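Local coordinates for protein nucleoside hydrolase, putative (Trypanosoma brucei, PDB 3FZ0) that is a putative member of the nucleoside hydrolase family and binds a calcium ion in a pocket at the end of its central mixed beta sheet, at residues D18-A22 against V281-V287; Q130-L134 against A286-I291; T158-I162 against W199-Q204. The protein carries 2 engineered substitutions. All blocks are in the same frame, centred on the assembly; numbering follows the deposited sequence.

Contact 1: residues D18-A22 against V281-V287; sequences DDAIA and VPDAVAV. With CA (calcium ion), chain G.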
# COMPACT_ATOMS: atom_id res chain seq x y z
N ASP B 18 1.17 24.31 -22.29
CA ASP B 18 0.40 23.42 -23.17
C ASP B 18 -1.12 23.49 -22.95
O ASP B 18 -1.90 23.31 -23.88
CB ASP B 18 0.99 22.00 -23.24
CG ASP B 18 0.80 21.20 -21.94
OD1 ASP B 18 1.15 21.73 -20.85
OD2 ASP B 18 0.26 20.05 -22.05
N ASP B 19 -1.55 23.81 -21.74
CA ASP B 19 -2.96 24.16 -21.53
C ASP B 19 -3.41 25.36 -22.38
O ASP B 19 -4.52 25.38 -22.93
CB ASP B 19 -3.22 24.47 -20.06
CG ASP B 19 -2.85 23.33 -19.15
OD1 ASP B 19 -1.66 23.15 -18.83
OD2 ASP B 19 -3.76 22.59 -18.71
N ALA B 20 -2.57 26.38 -22.48
CA ALA B 20 -2.90 27.56 -23.28
C ALA B 20 -3.04 27.20 -24.76
O ALA B 20 -4.02 27.60 -25.36
CB ALA B 20 -1.90 28.69 -23.08
N ILE B 21 -2.07 26.46 -25.32
CA ILE B 21 -2.15 25.99 -26.72
C ILE B 21 -3.44 25.15 -26.92
O ILE B 21 -4.13 25.29 -27.93
CB ILE B 21 -0.91 25.12 -27.14
CG1 ILE B 21 0.39 25.94 -27.02
CG2 ILE B 21 -1.10 24.53 -28.59
CD1 ILE B 21 0.45 27.19 -27.89
N ALA B 22 -3.75 24.29 -25.96
CA ALA B 22 -4.98 23.47 -26.05
C ALA B 22 -6.27 24.32 -26.10
O ALA B 22 -7.19 24.05 -26.90
CB ALA B 22 -5.05 22.46 -24.90
N VAL B 281 3.43 18.55 -26.72
CA VAL B 281 2.38 19.46 -26.25
C VAL B 281 1.12 18.68 -25.81
O VAL B 281 0.09 18.75 -26.44
CB VAL B 281 2.03 20.51 -27.36
CG1 VAL B 281 1.20 21.64 -26.78
CG2 VAL B 281 3.29 21.09 -27.96
N PRO B 282 1.20 17.94 -24.70
CA PRO B 282 0.17 16.94 -24.36
C PRO B 282 -1.26 17.43 -24.33
O PRO B 282 -2.14 16.77 -24.94
CB PRO B 282 0.61 16.42 -22.99
CG PRO B 282 2.11 16.56 -23.04
CD PRO B 282 2.30 17.93 -23.71
N ASP B 283 -1.54 18.53 -23.64
CA ASP B 283 -2.94 19.00 -23.55
C ASP B 283 -3.57 19.33 -24.90
O ASP B 283 -4.76 19.16 -25.07
CB ASP B 283 -3.06 20.20 -22.62
CG ASP B 283 -2.74 19.84 -21.19
OD1 ASP B 283 -2.91 18.67 -20.81
OD2 ASP B 283 -2.32 20.73 -20.42
N ALA B 284 -2.76 19.79 -25.86
CA ALA B 284 -3.29 20.12 -27.18
C ALA B 284 -3.74 18.86 -27.89
O ALA B 284 -4.74 18.87 -28.62
CB ALA B 284 -2.27 20.89 -28.03
N VAL B 285 -3.02 17.77 -27.66
CA VAL B 285 -3.37 16.48 -28.26
C VAL B 285 -4.74 16.00 -27.72
O VAL B 285 -5.60 15.49 -28.45
CB VAL B 285 -2.22 15.42 -28.08
CG1 VAL B 285 -2.58 14.06 -28.69
CG2 VAL B 285 -0.93 15.90 -28.71
N ALA B 286 -4.96 16.19 -26.43
CA ALA B 286 -6.20 15.79 -25.81
C ALA B 286 -7.38 16.60 -26.38
O ALA B 286 -8.41 16.02 -26.76
CB ALA B 286 -6.11 15.94 -24.27
N VAL B 287 -7.25 17.93 -26.42
CA VAL B 287 -8.28 18.77 -27.07
C VAL B 287 -8.55 18.31 -28.52
O VAL B 287 -9.71 18.23 -28.92
CB VAL B 287 -7.98 20.31 -27.00
CG1 VAL B 287 -8.96 21.10 -27.83
CG2 VAL B 287 -8.03 20.79 -25.53
CA CA G . -2.17 20.77 -17.98
O HOH W 1 0.21 20.99 -18.51
O HOH W 2 -1.67 18.59 -18.52
O HOH W 3 -1.04 19.63 -15.81
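Asp-18 and Asp-19 meet Asp-283 beside a calcium ion. The first two belong to the aspartate-rich N-terminal fingerprint of the nucleoside hydrolase family. Two helices, 17-27 and 282-291, bring the acids together; the short segments run nearly parallel, at 27°.

Metal binding joins the segments most directly. Asp-19 chelates calcium with both carboxylate oxygens. Asp-283 is monodentate, with OD2 2.4 Å from the calcium ion. The two carboxylate planes are turned 63° apart. Asp-14 and the carbonyl of Leu-134 add the remaining protein ligands. Asp-19 is also held by Thr-13 OG1 at OD2 and by the Gly-16 amide at OD1.

One hydrogen bond crosses between protein atoms. The N-H of Asp-283 reaches Asp-18 OD2 on its anti side at 2.8 Å and is almost straight. A chi1 of 71° sets the Asp-18 carboxylate between its own N and carbonyl carbon, turned to this helix start. OD2 also bonds to a BTB molecule, probably from the crystallisation liquor, which may mark a pocket.

Apolar contacts lie further from the ion. Ala-22 CB is 3.5 Å from Val-287 CG2 and also sits over the carbonyl of Asp-283. Ile-21 CG2 lies 3.9 Å from Ala-284 CB, and Val-281 CG1 is 3.6 Å from Asp-18 CB.

Three waters also bind the ion. Two of them reach the acids as well: water 2 donates to Asp-283 OD1, and water 1 donates to Asp-18 OD1 at 2.6 Å.

Contact 2: residues Q130-L134 against A286-I291; sequences QLVAL and AVLVAI. With CA (calcium ion), chain G.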
# COMPACT_ATOMS: atom_id res chain seq x y z
N GLN B 130 -19.11 18.39 -24.00
CA GLN B 130 -17.94 17.57 -23.69
C GLN B 130 -17.11 18.24 -22.60
O GLN B 130 -17.03 19.48 -22.52
CB GLN B 130 -17.07 17.37 -24.94
CG GLN B 130 -17.73 16.59 -26.03
CD GLN B 130 -16.85 16.39 -27.23
OE1 GLN B 130 -16.68 17.29 -28.05
NE2 GLN B 130 -16.29 15.19 -27.37
N LEU B 131 -16.50 17.41 -21.75
CA LEU B 131 -15.63 17.90 -20.71
C LEU B 131 -14.28 17.40 -21.11
O LEU B 131 -14.11 16.21 -21.34
CB LEU B 131 -16.03 17.33 -19.35
CG LEU B 131 -15.48 17.93 -18.04
CD1 LEU B 131 -16.09 17.19 -16.88
CD2 LEU B 131 -13.99 17.86 -17.91
N VAL B 132 -13.32 18.31 -21.24
CA VAL B 132 -11.94 17.93 -21.49
C VAL B 132 -11.12 18.37 -20.29
O VAL B 132 -11.14 19.54 -19.94
CB VAL B 132 -11.42 18.63 -22.73
CG1 VAL B 132 -9.98 18.11 -23.07
CG2 VAL B 132 -12.41 18.41 -23.87
N ALA B 133 -10.40 17.45 -19.66
CA ALA B 133 -9.69 17.72 -18.42
C ALA B 133 -8.21 17.72 -18.71
O ALA B 133 -7.66 16.70 -19.16
CB ALA B 133 -9.99 16.61 -17.37
N LEU B 134 -7.55 18.84 -18.42
CA LEU B 134 -6.15 19.00 -18.75
C LEU B 134 -5.24 19.12 -17.54
O LEU B 134 -4.09 19.57 -17.65
CB LEU B 134 -5.96 20.22 -19.65
CG LEU B 134 -6.87 20.31 -20.89
CD1 LEU B 134 -6.63 21.60 -21.66
CD2 LEU B 134 -6.69 19.08 -21.80
N ALA B 286 -4.96 16.19 -26.43
CA ALA B 286 -6.20 15.79 -25.81
C ALA B 286 -7.38 16.60 -26.38
O ALA B 286 -8.41 16.02 -26.76
CB ALA B 286 -6.11 15.94 -24.27
N VAL B 287 -7.25 17.93 -26.42
CA VAL B 287 -8.28 18.77 -27.07
C VAL B 287 -8.55 18.31 -28.52
O VAL B 287 -9.71 18.23 -28.92
CB VAL B 287 -7.98 20.31 -27.00
CG1 VAL B 287 -8.96 21.10 -27.83
CG2 VAL B 287 -8.03 20.79 -25.53
N LEU B 288 -7.51 17.99 -29.28
CA LEU B 288 -7.72 17.48 -30.63
C LEU B 288 -8.55 16.18 -30.65
O LEU B 288 -9.45 16.01 -31.50
CB LEU B 288 -6.38 17.26 -31.32
CG LEU B 288 -6.47 16.76 -32.76
CD1 LEU B 288 -6.83 17.91 -33.64
CD2 LEU B 288 -5.13 16.19 -33.15
N VAL B 289 -8.25 15.27 -29.73
CA VAL B 289 -8.98 14.01 -29.66
C VAL B 289 -10.46 14.28 -29.40
O VAL B 289 -11.31 13.63 -30.00
CB VAL B 289 -8.36 13.04 -28.64
CG1 VAL B 289 -9.31 11.89 -28.30
CG2 VAL B 289 -7.05 12.49 -29.19
N ALA B 290 -10.76 15.23 -28.52
CA ALA B 290 -12.14 15.55 -28.15
C ALA B 290 -12.93 16.09 -29.30
O ALA B 290 -14.09 15.75 -29.47
CB ALA B 290 -12.16 16.57 -27.03
N ILE B 291 -12.34 16.96 -30.08
CA ILE B 291 -13.12 17.64 -31.10
C ILE B 291 -12.99 17.06 -32.51
O ILE B 291 -13.88 17.24 -33.32
CB ILE B 291 -13.00 19.17 -31.03
CG1 ILE B 291 -11.59 19.65 -31.29
CG2 ILE B 291 -13.36 19.63 -29.63
CD1 ILE B 291 -11.33 21.08 -30.69
CA CA G . -2.17 20.77 -17.98
O HOH W 2 -1.67 18.59 -18.52
O HOH W 3 -1.04 19.63 -15.81
O HOH W 1 0.21 20.99 -18.51
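Ala-286 begins this contact, with its CB 4.0 Å from Leu-134 CD2. Helix 282-291 lies here against one face of the central sheet. Residues 286-291 run nearly antiparallel to residues 130-133, at 165°, with the axes of these short segments 9.0 Å apart at their closest. The spacing is filled by small and branched apolar side chains, all of them buried.

Val-287 follows and uses one methyl for two partners. Its CG2 is 4.1 Å from Val-132 CG1 and almost as near to Leu-134 CD1. Both neighbours cross it at about a right angle. Leu-134 thus divides its two methyls between the first two residues of the helical segment, CD2 to Ala-286 and CD1 to Val-287.

One turn further on, Ala-290 CB meets the other branch of Val-132, CG2, at 3.7 Å. Val-132 therefore forks under the helix. With CG1 opposite the backbone N (chi1 -175°), one methyl serves Val-287 and the other Ala-290.

The carbonyl of Ala-290 makes the polar part of the contact. Gln-130 is extended beyond CG. Its NE2 has Pro-160 O as main acceptor and Ala-290 O, at 3.1 Å from NE2, as an additional one. The bond to Ala-290 is bent, 146° at the hydrogen, and the donor is tilted from the carbonyl plane. OE1 takes a bond from Arg-7. Held at both ends, the amide is fixed in its rotation. Ile-291 adds little here; its CG2 comes loosely up to Gln-130 OE1.

Beyond the apolar layer, the carbonyl of Leu-134 on the same segment binds calcium, with O 2.3 Å from the ion. A helix packed on one face of the central mixed, mostly parallel sheet is consistent with the alpha/beta core of the nucleoside hydrolase family, with the calcium site formed beside it.

Contact 3: residues T158-I162 against W199-Q204; sequences TIPGI and WKCPVQ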
# COMPACT_ATOMS: atom_id res chain seq x y z
N THR B 158 -22.17 7.91 -29.27
CA THR B 158 -21.10 7.85 -30.25
C THR B 158 -19.95 8.81 -29.88
O THR B 158 -18.76 8.49 -30.06
CB THR B 158 -21.70 8.26 -31.62
OG1 THR B 158 -22.59 7.23 -32.06
CG2 THR B 158 -20.63 8.49 -32.69
N ILE B 159 -20.30 9.99 -29.37
CA ILE B 159 -19.31 11.03 -29.09
C ILE B 159 -19.01 11.01 -27.62
O ILE B 159 -19.94 11.05 -26.82
CB ILE B 159 -19.83 12.45 -29.50
CG1 ILE B 159 -20.14 12.50 -31.01
CG2 ILE B 159 -18.83 13.55 -29.09
CD1 ILE B 159 -20.87 13.79 -31.45
N PRO B 160 -17.71 10.93 -27.25
CA PRO B 160 -17.22 10.90 -25.88
C PRO B 160 -17.59 12.15 -25.11
O PRO B 160 -17.36 13.25 -25.59
CB PRO B 160 -15.70 10.87 -26.06
CG PRO B 160 -15.49 10.21 -27.37
CD PRO B 160 -16.59 10.79 -28.21
N GLY B 161 -18.16 11.95 -23.93
CA GLY B 161 -18.46 13.03 -22.99
C GLY B 161 -17.27 13.54 -22.20
O GLY B 161 -17.25 14.69 -21.74
N ILE B 162 -16.27 12.69 -22.01
CA ILE B 162 -15.09 13.12 -21.27
C ILE B 162 -13.80 12.65 -21.92
O ILE B 162 -13.63 11.49 -22.29
CB ILE B 162 -15.19 12.79 -19.71
CG1 ILE B 162 -13.98 13.33 -18.93
CG2 ILE B 162 -15.44 11.29 -19.47
CD1 ILE B 162 -14.15 13.31 -17.40
N TRP B 199 -21.41 7.04 -17.65
CA TRP B 199 -20.89 7.74 -18.81
C TRP B 199 -21.58 7.14 -20.03
O TRP B 199 -21.75 5.93 -20.11
CB TRP B 199 -19.39 7.54 -18.98
CG TRP B 199 -18.50 8.12 -17.93
CD1 TRP B 199 -17.64 7.42 -17.13
CD2 TRP B 199 -18.31 9.50 -17.61
NE1 TRP B 199 -16.93 8.28 -16.31
CE2 TRP B 199 -17.32 9.56 -16.59
CE3 TRP B 199 -18.84 10.69 -18.09
CZ2 TRP B 199 -16.88 10.77 -16.04
CZ3 TRP B 199 -18.41 11.89 -17.54
CH2 TRP B 199 -17.44 11.91 -16.52
N LYS B 200 -21.95 7.99 -20.99
CA LYS B 200 -22.52 7.52 -22.25
C LYS B 200 -21.48 6.80 -23.12
O LYS B 200 -21.83 5.90 -23.89
CB LYS B 200 -23.15 8.68 -23.01
CG LYS B 200 -24.55 9.12 -22.51
CD LYS B 200 -25.37 9.62 -23.70
CE LYS B 200 -26.34 10.77 -23.36
NZ LYS B 200 -25.71 12.12 -23.54
N CYS B 201 -20.23 7.21 -23.00
CA CYS B 201 -19.11 6.61 -23.70
C CYS B 201 -17.97 6.44 -22.73
O CYS B 201 -17.78 7.29 -21.86
CB CYS B 201 -18.59 7.52 -24.82
SG CYS B 201 -19.29 7.25 -26.44
N PRO B 202 -17.16 5.38 -22.92
CA PRO B 202 -15.97 5.22 -22.08
C PRO B 202 -15.12 6.49 -22.06
O PRO B 202 -15.04 7.17 -23.08
CB PRO B 202 -15.18 4.12 -22.79
CG PRO B 202 -16.23 3.36 -23.56
CD PRO B 202 -17.29 4.32 -23.94
N VAL B 203 -14.51 6.77 -20.91
CA VAL B 203 -13.50 7.83 -20.76
C VAL B 203 -12.43 7.62 -21.83
O VAL B 203 -11.97 6.49 -22.02
CB VAL B 203 -12.84 7.74 -19.35
CG1 VAL B 203 -11.75 8.82 -19.17
CG2 VAL B 203 -13.88 7.78 -18.22
N GLN B 204 -12.05 8.68 -22.55
CA GLN B 204 -10.91 8.63 -23.48
C GLN B 204 -9.64 9.06 -22.77
O GLN B 204 -9.53 10.21 -22.29
CB GLN B 204 -11.15 9.53 -24.70
CG GLN B 204 -12.51 9.32 -25.36
CD GLN B 204 -12.64 7.96 -26.00
OE1 GLN B 204 -11.89 7.63 -26.91
NE2 GLN B 204 -13.60 7.15 -25.51
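This is a parallel backbone pairing where two neighbouring strands of the central sheet begin. Residues 158-162 lead into strand 162-165, and residues 199-204 lead into strand 203-206. The first rung between them is the bond from Gln-204 N to Ile-162 O, 3.2 Å long and nearly straight at 178°.

Ile-162 packs against Trp-199. Its CG2 stands over the six-membered ring, 3.5 Å from the centroid and only 6° off the normal, a CH-pi contact. CD1 lies near CH2 of the same ring. The indole is held by its NE1 bond to Val-193 O, and Val-203 CG2 touches the same Ile-162 methyl.

Gln-204, for its part, has CG opposite its carbonyl carbon (chi1 -50°), which lays CG on Pro-160 CB at 3.6 Å. A bend at chi2 then takes NE2 back to Pro-202 O, 2.8 Å away, while OE1 bonds to Asn-338. Cys-201 CB packs on Pro-160 CA at 3.8 Å.

A single backbone bond therefore works together with apolar contacts. Gln-204 NE2 is satisfied within its own segment, and Gln-204 OE1 and Trp-199 NE1 by residues outside both, so these two side chains meet the other segment through carbon.

From the N terminus, helix 17-27 starts the loop that contact 1 closes when residues 281-287 return to it. Strand 127-133 comes next and opens the loop of contact 2, which ends at residues 286-291. The two loops cross, and both use helix 282-291, sharing Ala-286 and Val-287. Both contacts also supply ligands to the same calcium ion. Contact 3 closes a short loop nested inside both, with its centre about 11 Å from that of contact 2 and about 19 Å from that of contact 1. It joins strand 162-165 to strand 203-206, and Gly-161 O probably pairs with Leu-131 N, tying contact 3 to contact 2 through the sheet.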